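Deoxyhypusine hydroxylase (Homo sapiens, PDB 4D50) hydroxylates the deoxyhypusine residue of translation factor eIF5A at a diiron centre, the second step in making hypusine. Local coordinates at residues 18-23 with 45-50; 32-37 with 64-69; 53-58 with 270-275; 81-86 with 110-115; 225-230 with 249-254. All coordinates share one frame; numbering follows the deposited sequence.

Contact 1 of 5, residues 18-23 with 45-50; sequences TLVDPK and IAWISQ
V20, from helix 3-20, meets W47 and Q50 of helix 42-50. At its CB the first neighbour is the amide of Q50, with NE2 3.9 Å from V20 CB. The two methyls then part. CG1 is trans to the carbonyl carbon (chi1 -58°), which brings it to the backbone of the facing helix, 3.6 Å from W47 O. The same methyl also meets the indole at its edge, close to the ring plane: V20 CG1 is 4.0 Å from W47 CE3. It touches CB, CG and CD of Q50 as well. CG2 meets the end of the glutamine, 3.7 Å from Q50 NE2, and grazes W47 CZ3. Q50 is extended beyond CG and crosses the valine at about a right angle, its amide lying over the branch point.

The contact is van der Waals packing. The polar end of the indole has its partner in D13, whose OD1 accepts from W47 NE1 and should limit the rotation of the ring. L19 adds one methyl, with CD2 3.9 Å from I48 CA and 4.2 Å from I48 CG1.

Both leucine and isoleucine also lie against L33 of helix 26-39, and I48 goes on to touch L63 and L67 of helix 57-70. The contact thus joins the N-terminal helix to the stacked helices of this HEAT-repeat protein.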
# COMPACT_ATOMS: atom_id res chain seq x y z
N THR A 18 18.94 6.15 10.25
CA THR A 18 17.91 7.22 10.27
C THR A 18 16.51 6.58 10.42
O THR A 18 15.81 6.91 11.31
CB THR A 18 17.94 8.04 9.03
OG1 THR A 18 19.21 8.69 8.95
CG2 THR A 18 16.86 9.06 9.00
N LEU A 19 16.21 5.59 9.58
CA LEU A 19 15.03 4.80 9.73
C LEU A 19 14.69 4.23 11.12
O LEU A 19 13.56 4.29 11.53
CB LEU A 19 15.04 3.64 8.71
CG LEU A 19 13.77 2.79 8.73
CD1 LEU A 19 12.49 3.57 8.46
CD2 LEU A 19 13.99 1.66 7.69
N VAL A 20 15.68 3.64 11.82
CA VAL A 20 15.39 2.90 13.05
C VAL A 20 15.41 3.82 14.29
O VAL A 20 15.01 3.39 15.38
CB VAL A 20 16.30 1.71 13.31
CG1 VAL A 20 16.23 0.70 12.14
CG2 VAL A 20 17.75 2.13 13.59
N ASP A 21 15.81 5.06 14.10
CA ASP A 21 15.92 6.05 15.20
C ASP A 21 14.57 6.66 15.50
O ASP A 21 14.08 7.48 14.72
CB ASP A 21 16.84 7.15 14.76
CG ASP A 21 17.21 8.12 15.89
OD1 ASP A 21 16.60 8.04 16.95
OD2 ASP A 21 18.08 8.96 15.64
N PRO A 22 13.99 6.33 16.68
CA PRO A 22 12.63 6.86 16.95
C PRO A 22 12.57 8.33 17.25
O PRO A 22 11.48 8.85 17.39
CB PRO A 22 12.16 6.02 18.13
CG PRO A 22 13.38 5.58 18.81
CD PRO A 22 14.51 5.56 17.82
N LYS A 23 13.72 9.01 17.30
CA LYS A 23 13.79 10.47 17.51
C LYS A 23 13.89 11.27 16.24
O LYS A 23 13.94 12.48 16.28
CB LYS A 23 15.00 10.84 18.37
CG LYS A 23 14.97 10.27 19.76
CD LYS A 23 16.36 10.37 20.41
CE LYS A 23 16.34 9.80 21.83
NZ LYS A 23 17.69 9.64 22.45
N ILE A 45 17.29 -4.73 3.53
CA ILE A 45 16.26 -5.57 4.12
C ILE A 45 16.39 -5.68 5.66
O ILE A 45 15.39 -5.62 6.41
CB ILE A 45 16.25 -6.94 3.41
CG1 ILE A 45 15.74 -6.71 1.97
CG2 ILE A 45 15.37 -7.94 4.10
CD1 ILE A 45 15.77 -7.88 1.02
N ALA A 46 17.62 -5.81 6.16
CA ALA A 46 17.83 -5.91 7.60
C ALA A 46 17.47 -4.67 8.39
O ALA A 46 16.87 -4.79 9.45
CB ALA A 46 19.28 -6.29 7.89
N TRP A 47 17.80 -3.51 7.88
CA TRP A 47 17.49 -2.27 8.52
C TRP A 47 15.95 -2.03 8.51
O TRP A 47 15.39 -1.56 9.46
CB TRP A 47 18.18 -1.11 7.83
CG TRP A 47 19.66 -0.96 8.07
CD1 TRP A 47 20.66 -1.10 7.14
CD2 TRP A 47 20.30 -0.56 9.29
NE1 TRP A 47 21.88 -0.82 7.71
CE2 TRP A 47 21.70 -0.53 9.04
CE3 TRP A 47 19.83 -0.28 10.57
CZ2 TRP A 47 22.62 -0.19 10.03
CZ3 TRP A 47 20.75 0.07 11.57
CH2 TRP A 47 22.14 0.09 11.29
N ILE A 48 15.29 -2.40 7.43
CA ILE A 48 13.81 -2.20 7.30
C ILE A 48 13.15 -3.13 8.32
O ILE A 48 12.17 -2.80 8.97
CB ILE A 48 13.31 -2.52 5.88
CG1 ILE A 48 13.81 -1.46 4.85
CG2 ILE A 48 11.80 -2.59 5.77
CD1 ILE A 48 13.49 -1.78 3.44
N SER A 49 13.74 -4.34 8.45
CA SER A 49 13.21 -5.39 9.28
C SER A 49 13.36 -5.03 10.73
O SER A 49 12.45 -5.29 11.52
CB SER A 49 13.99 -6.70 9.00
OG SER A 49 13.62 -7.23 7.70
N GLN A 50 14.47 -4.37 11.04
CA GLN A 50 14.72 -3.87 12.39
C GLN A 50 13.67 -2.86 12.85
O GLN A 50 13.29 -2.85 14.01
CB GLN A 50 16.16 -3.33 12.52
CG GLN A 50 16.63 -2.96 13.93
CD GLN A 50 18.06 -2.40 13.94
OE1 GLN A 50 18.90 -2.85 13.20
NE2 GLN A 50 18.29 -1.33 14.70

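Contact 2 of 5, residues 32-37 with 64-69; sequences ALFTLR and AYCLGQ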
# COMPACT_ATOMS: atom_id res chain seq x y z
N ALA A 32 14.00 7.83 4.45
CA ALA A 32 15.03 6.73 4.58
C ALA A 32 14.49 5.41 4.06
O ALA A 32 15.15 4.65 3.34
CB ALA A 32 15.46 6.61 6.02
N LEU A 33 13.29 5.08 4.51
CA LEU A 33 12.66 3.85 4.10
C LEU A 33 12.53 3.71 2.59
O LEU A 33 12.87 2.70 2.05
CB LEU A 33 11.25 3.72 4.72
CG LEU A 33 10.38 2.55 4.21
CD1 LEU A 33 11.03 1.18 4.49
CD2 LEU A 33 8.98 2.64 4.81
N PHE A 34 11.97 4.72 1.88
CA PHE A 34 11.84 4.62 0.47
C PHE A 34 13.16 4.66 -0.27
O PHE A 34 13.31 4.03 -1.31
CB PHE A 34 10.80 5.62 -0.05
CG PHE A 34 9.41 5.17 0.27
CD1 PHE A 34 8.83 4.06 -0.41
CD2 PHE A 34 8.69 5.77 1.26
CE1 PHE A 34 7.58 3.57 -0.09
CE2 PHE A 34 7.43 5.27 1.60
CZ PHE A 34 6.90 4.18 0.92
N THR A 35 14.16 5.28 0.31
CA THR A 35 15.47 5.19 -0.32
C THR A 35 15.97 3.73 -0.20
O THR A 35 16.46 3.19 -1.19
CB THR A 35 16.43 6.19 0.32
OG1 THR A 35 15.86 7.49 0.17
CG2 THR A 35 17.86 6.17 -0.33
N LEU A 36 15.88 3.13 0.96
CA LEU A 36 16.29 1.75 1.11
C LEU A 36 15.54 0.83 0.21
O LEU A 36 16.11 -0.15 -0.25
CB LEU A 36 16.16 1.26 2.53
CG LEU A 36 17.08 1.92 3.56
CD1 LEU A 36 16.69 1.46 4.97
CD2 LEU A 36 18.54 1.55 3.30
N ARG A 37 14.24 1.07 0.06
CA ARG A 37 13.45 0.26 -0.85
C ARG A 37 14.03 0.26 -2.24
O ARG A 37 14.08 -0.78 -2.91
CB ARG A 37 12.00 0.79 -0.83
CG ARG A 37 11.07 0.04 -1.74
CD ARG A 37 10.94 0.74 -3.04
NE ARG A 37 10.09 0.11 -4.06
CZ ARG A 37 10.53 -0.83 -4.88
NH1 ARG A 37 11.73 -1.35 -4.72
NH2 ARG A 37 9.73 -1.32 -5.83
N ALA A 64 6.41 -3.06 5.65
CA ALA A 64 5.98 -4.32 4.98
C ALA A 64 5.67 -4.07 3.51
O ALA A 64 6.04 -4.90 2.66
CB ALA A 64 4.73 -4.92 5.66
N TYR A 65 5.01 -2.97 3.18
CA TYR A 65 4.74 -2.66 1.79
C TYR A 65 6.01 -2.60 0.94
O TYR A 65 6.12 -3.22 -0.11
CB TYR A 65 4.02 -1.32 1.69
CG TYR A 65 3.78 -0.80 0.30
CD1 TYR A 65 2.81 -1.35 -0.52
CD2 TYR A 65 4.64 0.16 -0.25
CE1 TYR A 65 2.61 -0.86 -1.83
CE2 TYR A 65 4.43 0.68 -1.50
CZ TYR A 65 3.48 0.11 -2.32
OH TYR A 65 3.30 0.66 -3.53
N CYS A 66 7.02 -1.96 1.48
CA CYS A 66 8.32 -1.81 0.82
C CYS A 66 8.96 -3.17 0.59
O CYS A 66 9.46 -3.39 -0.50
CB CYS A 66 9.29 -0.87 1.54
SG CYS A 66 8.80 0.86 1.33
N LEU A 67 8.92 -4.08 1.59
CA LEU A 67 9.57 -5.39 1.40
C LEU A 67 8.85 -6.15 0.31
O LEU A 67 9.43 -7.00 -0.39
CB LEU A 67 9.54 -6.20 2.72
CG LEU A 67 10.47 -5.61 3.83
CD1 LEU A 67 10.30 -6.38 5.10
CD2 LEU A 67 11.94 -5.56 3.41
N GLY A 68 7.55 -5.95 0.23
CA GLY A 68 6.78 -6.58 -0.83
C GLY A 68 7.27 -6.12 -2.20
O GLY A 68 7.44 -6.94 -3.12
N GLN A 69 7.29 -4.83 -2.38
CA GLN A 69 7.61 -4.21 -3.66
C GLN A 69 9.03 -4.50 -4.12
O GLN A 69 9.28 -4.51 -5.36
CB GLN A 69 7.35 -2.67 -3.56
CG GLN A 69 5.92 -2.35 -3.25
CD GLN A 69 4.97 -2.71 -4.33
OE1 GLN A 69 5.14 -2.25 -5.43
NE2 GLN A 69 3.94 -3.51 -4.02
O HOH W 1 9.39 -3.11 -7.52
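C66 points its sulfur between L33 and F34. SG lies 3.3 Å from F34 CE1 and 3.9 Å from the ring centroid, 37° off the ring normal. This is an oblique sulfur-aromatic contact. L33 closes on the same sulfur, its CG 3.7 Å from C66 SG, with both methyls close behind. R37 covers the base of the cysteine: its CG is 3.8 Å from C66 CB. Beyond CG the arginine chain bends at chi2 (-96°), away from the usual staggered values, and this turns the guanidinium over Q69. There Q69 CB sits under one face, 3.6 Å from R37 NH2.

A water joins the polar ends. It accepts from R37 NH2 at 2.5 Å and donates to Q69 O at 2.6 Å. A methionine in place of R37 would probably lose this bridge, leaving Q69 O without the water-mediated link and Q69 CB without its flat cover.

Segments 32-37 and 64-69 run almost parallel, 14° apart, with their axes 9.9 Å from each other. Such side-by-side helices form one layer of the HEAT-repeat solenoid, and helix 57-70 also carries the iron ligand H61.

Further out, other residues hold the partners. The Q69 side chain bends at chi2 and turns its amide away from R37, and OE1 accepts from V152 N. Q69 CG rests on one face of the Y65 ring, offset toward the rim. The hydroxyl of Y65 is hydrogen-bonded to that of Y216.

Contact 3 of 5, residues 53-58 with 270-275; sequences DDDSAL and PERVVR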
# COMPACT_ATOMS: atom_id res chain seq x y z
N ASP A 53 10.00 -2.84 15.22
CA ASP A 53 10.01 -2.58 16.68
C ASP A 53 9.12 -1.39 17.00
O ASP A 53 8.49 -1.34 18.05
CB ASP A 53 11.44 -2.27 17.16
CG ASP A 53 11.66 -2.59 18.68
OD1 ASP A 53 10.68 -2.96 19.38
OD2 ASP A 53 12.84 -2.47 19.16
N ASP A 54 8.97 -0.50 16.05
CA ASP A 54 8.44 0.82 16.26
C ASP A 54 6.98 0.84 16.68
O ASP A 54 6.20 -0.10 16.46
CB ASP A 54 8.56 1.65 14.98
CG ASP A 54 8.48 3.13 15.22
OD1 ASP A 54 9.48 3.75 15.66
OD2 ASP A 54 7.39 3.71 14.97
N ASP A 55 6.64 1.91 17.37
CA ASP A 55 5.34 2.21 17.81
C ASP A 55 4.32 2.58 16.76
O ASP A 55 3.13 2.43 16.99
CB ASP A 55 5.49 3.52 18.63
CG ASP A 55 4.93 3.44 19.94
OD1 ASP A 55 4.87 2.31 20.49
OD2 ASP A 55 4.57 4.58 20.41
N SER A 56 4.76 3.17 15.66
CA SER A 56 3.89 3.68 14.64
C SER A 56 3.38 2.58 13.72
O SER A 56 4.14 2.07 12.96
CB SER A 56 4.62 4.71 13.81
OG SER A 56 3.94 5.11 12.58
N ALA A 57 2.08 2.36 13.75
CA ALA A 57 1.43 1.33 12.81
C ALA A 57 1.59 1.79 11.37
O ALA A 57 1.83 0.95 10.46
CB ALA A 57 -0.06 1.17 13.11
N LEU A 58 1.44 3.09 11.12
CA LEU A 58 1.69 3.71 9.79
C LEU A 58 3.09 3.35 9.29
O LEU A 58 3.25 2.77 8.19
CB LEU A 58 1.53 5.22 9.80
CG LEU A 58 1.76 5.83 8.42
CD1 LEU A 58 0.66 5.43 7.44
CD2 LEU A 58 1.79 7.35 8.46
N PRO A 270 -8.01 12.28 16.11
CA PRO A 270 -7.71 11.33 17.19
C PRO A 270 -7.04 10.03 16.79
O PRO A 270 -6.52 9.34 17.64
CB PRO A 270 -9.08 11.07 17.84
CG PRO A 270 -10.10 11.55 16.82
CD PRO A 270 -9.44 12.58 15.98
N GLU A 271 -7.12 9.64 15.52
CA GLU A 271 -6.56 8.36 15.06
C GLU A 271 -5.14 8.66 14.64
O GLU A 271 -4.86 9.50 13.75
CB GLU A 271 -7.40 7.82 13.89
CG GLU A 271 -8.76 7.33 14.35
CD GLU A 271 -8.69 6.06 15.16
OE1 GLU A 271 -7.63 5.33 15.11
OE2 GLU A 271 -9.65 5.78 15.87
N ARG A 272 -4.23 8.06 15.36
CA ARG A 272 -2.82 8.24 15.12
C ARG A 272 -2.46 7.93 13.71
O ARG A 272 -1.68 8.68 13.12
CB ARG A 272 -1.99 7.31 16.03
CG ARG A 272 -0.51 7.58 15.87
CD ARG A 272 0.23 6.95 17.04
NE ARG A 272 1.65 7.08 16.84
CZ ARG A 272 2.57 6.52 17.64
NH1 ARG A 272 2.19 5.85 18.70
NH2 ARG A 272 3.84 6.66 17.36
N VAL A 273 -3.02 6.88 13.11
CA VAL A 273 -2.66 6.54 11.74
C VAL A 273 -3.09 7.67 10.75
O VAL A 273 -2.38 8.00 9.79
CB VAL A 273 -3.26 5.19 11.32
CG1 VAL A 273 -2.65 4.76 10.00
CG2 VAL A 273 -2.99 4.11 12.39
N VAL A 274 -4.24 8.28 11.02
CA VAL A 274 -4.71 9.41 10.26
C VAL A 274 -3.92 10.70 10.48
O VAL A 274 -3.45 11.33 9.50
CB VAL A 274 -6.23 9.67 10.52
CG1 VAL A 274 -6.70 10.93 9.79
CG2 VAL A 274 -7.02 8.45 10.07
N ARG A 275 -3.66 11.08 11.71
CA ARG A 275 -2.72 12.19 11.95
C ARG A 275 -1.39 12.06 11.26
O ARG A 275 -0.86 13.01 10.68
CB ARG A 275 -2.45 12.45 13.46
CG ARG A 275 -3.61 12.85 14.32
CD ARG A 275 -3.01 13.25 15.68
NE ARG A 275 -2.22 12.24 16.40
CZ ARG A 275 -2.75 11.30 17.19
NH1 ARG A 275 -4.07 11.15 17.24
NH2 ARG A 275 -2.00 10.43 17.86
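R272 lays one face of its guanidinium over the backbone of residues 55 and 56, with D55 O and S56 CA on that face. The contact joins the two HEAT-repeat halves of the chain at the N-terminal ends of helices 57-70 and 272-289.

The arginine chain is extended from CG to NE, which carries its guanidinium across to D55. NH1 donates to D55 OD2 at 3.2 Å in a nearly straight salt bridge (173°). The carboxylate oxygen lies in the guanidinium plane, but the donor comes in from above the carboxylate, 56° out of its plane. The two flat groups are steeply turned against each other. R272 NE has a second acidic partner in E276, and the other oxygen of E276 is hydrogen-bonded to S56 OG. That hydroxyl also caps L59 N at the start of helix 57-70.

Deeper in, apolar packing takes over. V273, deposited in two conformers, has in one of them CG2 4.2 Å from A57 CB and CG1 4.2 Å from L58 CB. L58 and V273 both touch H245, and L58 O is hydrogen-bonded to H61 ND1. Both histidines bind iron, so this packing lies directly behind the metal site.

The loop itself is held by an Asx turn: S56 N donates to D54 OD2 at 2.8 Å, meeting the oxygen on its anti side, 34° out of the carboxylate plane.

Contact 4 of 5, residues 81-86 with 110-115; sequences DVLQDT and EILKQY
The apolar part of this contact centres on L83 and Y115. The leucine lies over one face of the tyrosine ring in a CH-pi contact: its CG is 4.3 Å from the ring centroid, 17° off the normal. CG of L83 is trans to its own backbone N (chi1 179°), which extends the side chain toward the ring. CD2 is 4.1 Å from Y115 CG, near the root of the ring, and the two side chains pass in opposite directions. The same methyl also meets I111 on that helix, with L83 CD2 4.2 Å from I111 CG1, and comes to the limit of contact with L112 CD2.

These residues lie on helices 76-84 and 109-115. The first falls in HEAT-like repeat 1 and the second in repeat 2, so the contact stacks neighbouring repeats of the solenoid.

The polar part belongs to Q84. NE2 donates to Y115 OH at 3.2 Å in a bent hydrogen bond (141°), with the hydroxyl tilted somewhat from the amide plane. Q84 crosses the tyrosine at about a right angle, and its CG is also 3.2 Å from Y115 OH. I111 packs under the amide, with CD1 3.7 Å from Q84 NE2.

The carbonyl oxygen L83 O accepts from the side chain of R93, through NE, on helix 90-103. R93 also touches Y115.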
# COMPACT_ATOMS: atom_id res chain seq x y z
N ASP A 81 6.80 -13.59 10.14
CA ASP A 81 6.79 -13.27 11.56
C ASP A 81 5.79 -12.14 11.79
O ASP A 81 5.00 -12.23 12.69
CB ASP A 81 8.15 -12.78 12.09
CG ASP A 81 9.20 -13.88 12.22
OD1 ASP A 81 8.85 -15.05 12.11
OD2 ASP A 81 10.40 -13.55 12.45
N VAL A 82 5.77 -11.11 10.94
CA VAL A 82 4.75 -10.04 11.08
C VAL A 82 3.32 -10.52 10.84
O VAL A 82 2.42 -10.19 11.56
CB VAL A 82 5.10 -8.85 10.19
CG1 VAL A 82 3.96 -7.83 10.22
CG2 VAL A 82 6.42 -8.25 10.61
N LEU A 83 3.10 -11.28 9.78
CA LEU A 83 1.81 -11.83 9.50
C LEU A 83 1.30 -12.65 10.67
O LEU A 83 0.13 -12.54 11.02
CB LEU A 83 1.84 -12.77 8.32
CG LEU A 83 0.55 -13.44 7.91
CD1 LEU A 83 -0.58 -12.45 7.74
CD2 LEU A 83 0.76 -14.31 6.66
N GLN A 84 2.17 -13.46 11.22
CA GLN A 84 1.76 -14.34 12.37
C GLN A 84 1.62 -13.61 13.71
O GLN A 84 0.90 -14.09 14.60
CB GLN A 84 2.68 -15.55 12.50
CG GLN A 84 2.74 -16.40 11.23
CD GLN A 84 3.42 -17.75 11.42
OE1 GLN A 84 4.62 -17.84 11.60
NE2 GLN A 84 2.61 -18.83 11.38
N ASP A 85 2.22 -12.44 13.84
CA ASP A 85 2.26 -11.78 15.12
C ASP A 85 0.91 -11.12 15.43
O ASP A 85 0.66 -10.07 14.95
CB ASP A 85 3.36 -10.76 15.13
CG ASP A 85 3.49 -10.07 16.48
OD1 ASP A 85 2.68 -10.34 17.37
OD2 ASP A 85 4.35 -9.23 16.62
N THR A 86 0.04 -11.78 16.20
CA THR A 86 -1.29 -11.29 16.48
C THR A 86 -1.36 -9.97 17.27
O THR A 86 -2.44 -9.41 17.39
CB THR A 86 -2.14 -12.29 17.27
OG1 THR A 86 -1.56 -12.42 18.55
CG2 THR A 86 -2.21 -13.64 16.65
N GLU A 110 1.46 -22.00 1.29
CA GLU A 110 0.77 -22.77 2.31
C GLU A 110 0.38 -21.87 3.49
O GLU A 110 -0.76 -21.96 4.00
CB GLU A 110 1.57 -24.04 2.73
CG GLU A 110 1.35 -25.26 1.78
CD GLU A 110 -0.14 -25.47 1.33
OE1 GLU A 110 -1.03 -25.79 2.16
OE2 GLU A 110 -0.43 -25.30 0.11
N ILE A 111 1.28 -21.02 3.90
CA ILE A 111 0.98 -20.02 4.95
C ILE A 111 -0.13 -19.06 4.51
O ILE A 111 -0.98 -18.70 5.31
CB ILE A 111 2.23 -19.28 5.46
CG1 ILE A 111 1.84 -18.42 6.65
CG2 ILE A 111 2.87 -18.36 4.44
CD1 ILE A 111 2.91 -18.39 7.73
N LEU A 112 -0.07 -18.58 3.26
CA LEU A 112 -1.16 -17.72 2.78
C LEU A 112 -2.51 -18.41 2.76
O LEU A 112 -3.51 -17.84 3.08
CB LEU A 112 -0.84 -17.08 1.44
CG LEU A 112 0.37 -16.17 1.48
CD1 LEU A 112 0.74 -15.75 0.10
CD2 LEU A 112 0.22 -14.94 2.33
N LYS A 113 -2.55 -19.68 2.34
CA LYS A 113 -3.81 -20.42 2.46
C LYS A 113 -4.29 -20.56 3.93
O LYS A 113 -5.50 -20.47 4.20
CB LYS A 113 -3.64 -21.84 1.86
CG LYS A 113 -3.59 -21.78 0.35
CD LYS A 113 -3.14 -23.15 -0.21
CE LYS A 113 -3.72 -23.30 -1.61
NZ LYS A 113 -3.05 -24.30 -2.49
N GLN A 114 -3.36 -20.81 4.85
CA GLN A 114 -3.67 -20.94 6.28
C GLN A 114 -4.35 -19.63 6.78
O GLN A 114 -5.38 -19.65 7.39
CB GLN A 114 -2.36 -21.19 7.05
CG GLN A 114 -2.41 -21.27 8.57
CD GLN A 114 -1.04 -21.49 9.22
OE1 GLN A 114 0.02 -21.28 8.61
NE2 GLN A 114 -1.06 -21.93 10.49
N TYR A 115 -3.73 -18.51 6.44
CA TYR A 115 -4.14 -17.22 6.98
C TYR A 115 -5.30 -16.65 6.21
O TYR A 115 -5.82 -15.61 6.59
CB TYR A 115 -2.98 -16.25 7.17
CG TYR A 115 -2.21 -16.53 8.41
CD1 TYR A 115 -1.23 -17.51 8.43
CD2 TYR A 115 -2.41 -15.82 9.56
CE1 TYR A 115 -0.55 -17.83 9.59
CE2 TYR A 115 -1.73 -16.10 10.72
CZ TYR A 115 -0.81 -17.11 10.72
OH TYR A 115 -0.16 -17.42 11.92

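Contact 5 of 5, residues 225-230 with 249-254; sequences AAVPQL and EALGAI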
# COMPACT_ATOMS: atom_id res chain seq x y z
N ALA A 225 -10.60 14.71 -10.19
CA ALA A 225 -12.07 14.51 -10.13
C ALA A 225 -12.45 13.72 -8.88
O ALA A 225 -13.58 13.83 -8.44
CB ALA A 225 -12.62 13.80 -11.37
N ALA A 226 -11.48 12.97 -8.34
CA ALA A 226 -11.71 12.11 -7.15
C ALA A 226 -11.49 12.81 -5.83
O ALA A 226 -11.88 12.26 -4.81
CB ALA A 226 -10.79 10.90 -7.16
N VAL A 227 -10.96 14.04 -5.86
CA VAL A 227 -10.59 14.77 -4.62
C VAL A 227 -11.76 14.92 -3.63
O VAL A 227 -11.58 14.64 -2.49
CB VAL A 227 -9.87 16.09 -4.92
CG1 VAL A 227 -9.79 17.01 -3.69
CG2 VAL A 227 -8.50 15.83 -5.48
N PRO A 228 -12.94 15.43 -4.09
CA PRO A 228 -14.05 15.61 -3.21
C PRO A 228 -14.40 14.36 -2.49
O PRO A 228 -14.64 14.42 -1.31
CB PRO A 228 -15.19 16.08 -4.15
CG PRO A 228 -14.49 16.69 -5.30
CD PRO A 228 -13.17 16.01 -5.43
N GLN A 229 -14.46 13.21 -3.18
CA GLN A 229 -14.80 11.97 -2.55
C GLN A 229 -13.72 11.49 -1.62
O GLN A 229 -14.03 10.94 -0.57
CB GLN A 229 -15.16 10.96 -3.63
CG GLN A 229 -16.56 11.27 -4.22
CD GLN A 229 -17.66 10.69 -3.34
OE1 GLN A 229 -17.65 9.49 -3.04
NE2 GLN A 229 -18.60 11.53 -2.94
N LEU A 230 -12.46 11.68 -1.98
CA LEU A 230 -11.32 11.32 -1.09
C LEU A 230 -11.31 12.14 0.17
O LEU A 230 -11.17 11.61 1.28
CB LEU A 230 -10.03 11.51 -1.79
CG LEU A 230 -9.67 10.45 -2.88
CD1 LEU A 230 -8.48 10.93 -3.70
CD2 LEU A 230 -9.38 9.12 -2.26
N GLU A 249 -3.35 9.72 2.29
CA GLU A 249 -2.18 9.52 1.44
C GLU A 249 -2.47 9.90 0.02
O GLU A 249 -1.63 10.52 -0.61
CB GLU A 249 -1.70 8.07 1.47
CG GLU A 249 -0.78 7.69 2.60
CD GLU A 249 0.30 6.65 2.20
OE1 GLU A 249 0.57 6.31 1.01
OE2 GLU A 249 0.92 6.15 3.12
N ALA A 250 -3.64 9.47 -0.52
CA ALA A 250 -4.03 9.84 -1.89
C ALA A 250 -4.11 11.34 -2.11
O ALA A 250 -3.59 11.89 -3.10
CB ALA A 250 -5.32 9.13 -2.27
N LEU A 251 -4.68 12.01 -1.14
CA LEU A 251 -4.80 13.47 -1.15
C LEU A 251 -3.39 14.08 -1.14
O LEU A 251 -3.14 15.09 -1.85
CB LEU A 251 -5.62 13.99 0.05
CG LEU A 251 -7.11 13.69 -0.12
CD1 LEU A 251 -7.94 13.93 1.13
CD2 LEU A 251 -7.65 14.47 -1.30
N GLY A 252 -2.52 13.51 -0.32
CA GLY A 252 -1.10 13.83 -0.30
C GLY A 252 -0.37 13.71 -1.62
O GLY A 252 0.41 14.62 -2.00
N ALA A 253 -0.61 12.62 -2.34
CA ALA A 253 -0.03 12.44 -3.63
C ALA A 253 -0.52 13.47 -4.64
O ALA A 253 0.29 13.94 -5.43
CB ALA A 253 -0.37 11.07 -4.10
N ILE A 254 -1.82 13.80 -4.62
CA ILE A 254 -2.41 14.70 -5.60
C ILE A 254 -1.87 16.08 -5.30
O ILE A 254 -1.40 16.77 -6.19
CB ILE A 254 -3.94 14.60 -5.60
CG1 ILE A 254 -4.32 13.17 -6.04
CG2 ILE A 254 -4.61 15.62 -6.51
CD1 ILE A 254 -5.73 12.74 -5.72
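L230 and L251 interlock between helices 227-235 and 241-254. L251 brings its CD2 to the root of the other leucine, 3.8 Å from L230 CB, while its CD1 lies against the backbone at 3.9 Å from L230 C. The L251 branch is thus pressed along the facing helix. V227 crosses L251 obliquely, with CG1 4.1 Å from L251 CD2, so one leucine methyl fills the notch between two residues a turn apart. An alanine at L251 would probably open a gap there, leaving L230 CB and V227 CG1 without their shared partner.

The tip of L230 sits between A250 and I254, which come before and after L251 on helix 241-254. L230 CD1 is 3.9 Å from A250 CB and equally 3.9 Å from I254 CD1. The A250 methyl meets both L230 methyls. V227 and I254 run past each other in opposite directions, touching through their CG2 methyls at 4.0 Å. With V227 CG1 anti to the backbone N (chi1 166°), CG2 falls opposite the carbonyl carbon, and this is the branch that meets I254.

All five side chains are buried and apolar. The contact joins HEAT-like repeat 4 to repeat 5, whose helix 241-254 also carries the iron ligands H245 and E246. C259 of helix 257-265 packs against V227, L251 and I254, and L218 of helix 208-221 lies against L230.

From the N terminus, contact 1 opens on helix 3-20. Contact 2 opens on helix 26-39 before contact 1 closes on helix 42-50, so the two cross. They touch through L19, L33, I48 and L67. Contact 3 opens at residues 53-58, before contact 2 closes further along the same helix 57-70, so these cross too. Contact 3 closes only at residues 270-275, a loop of more than two hundred residues. Contacts 4 and 5 nest inside it in series, one in each HEAT-repeat half and on opposite sides of the chain's centre. Contacts 1, 2, 4 and 5 stack nearby helices, while contact 3 joins the two halves beside the irons.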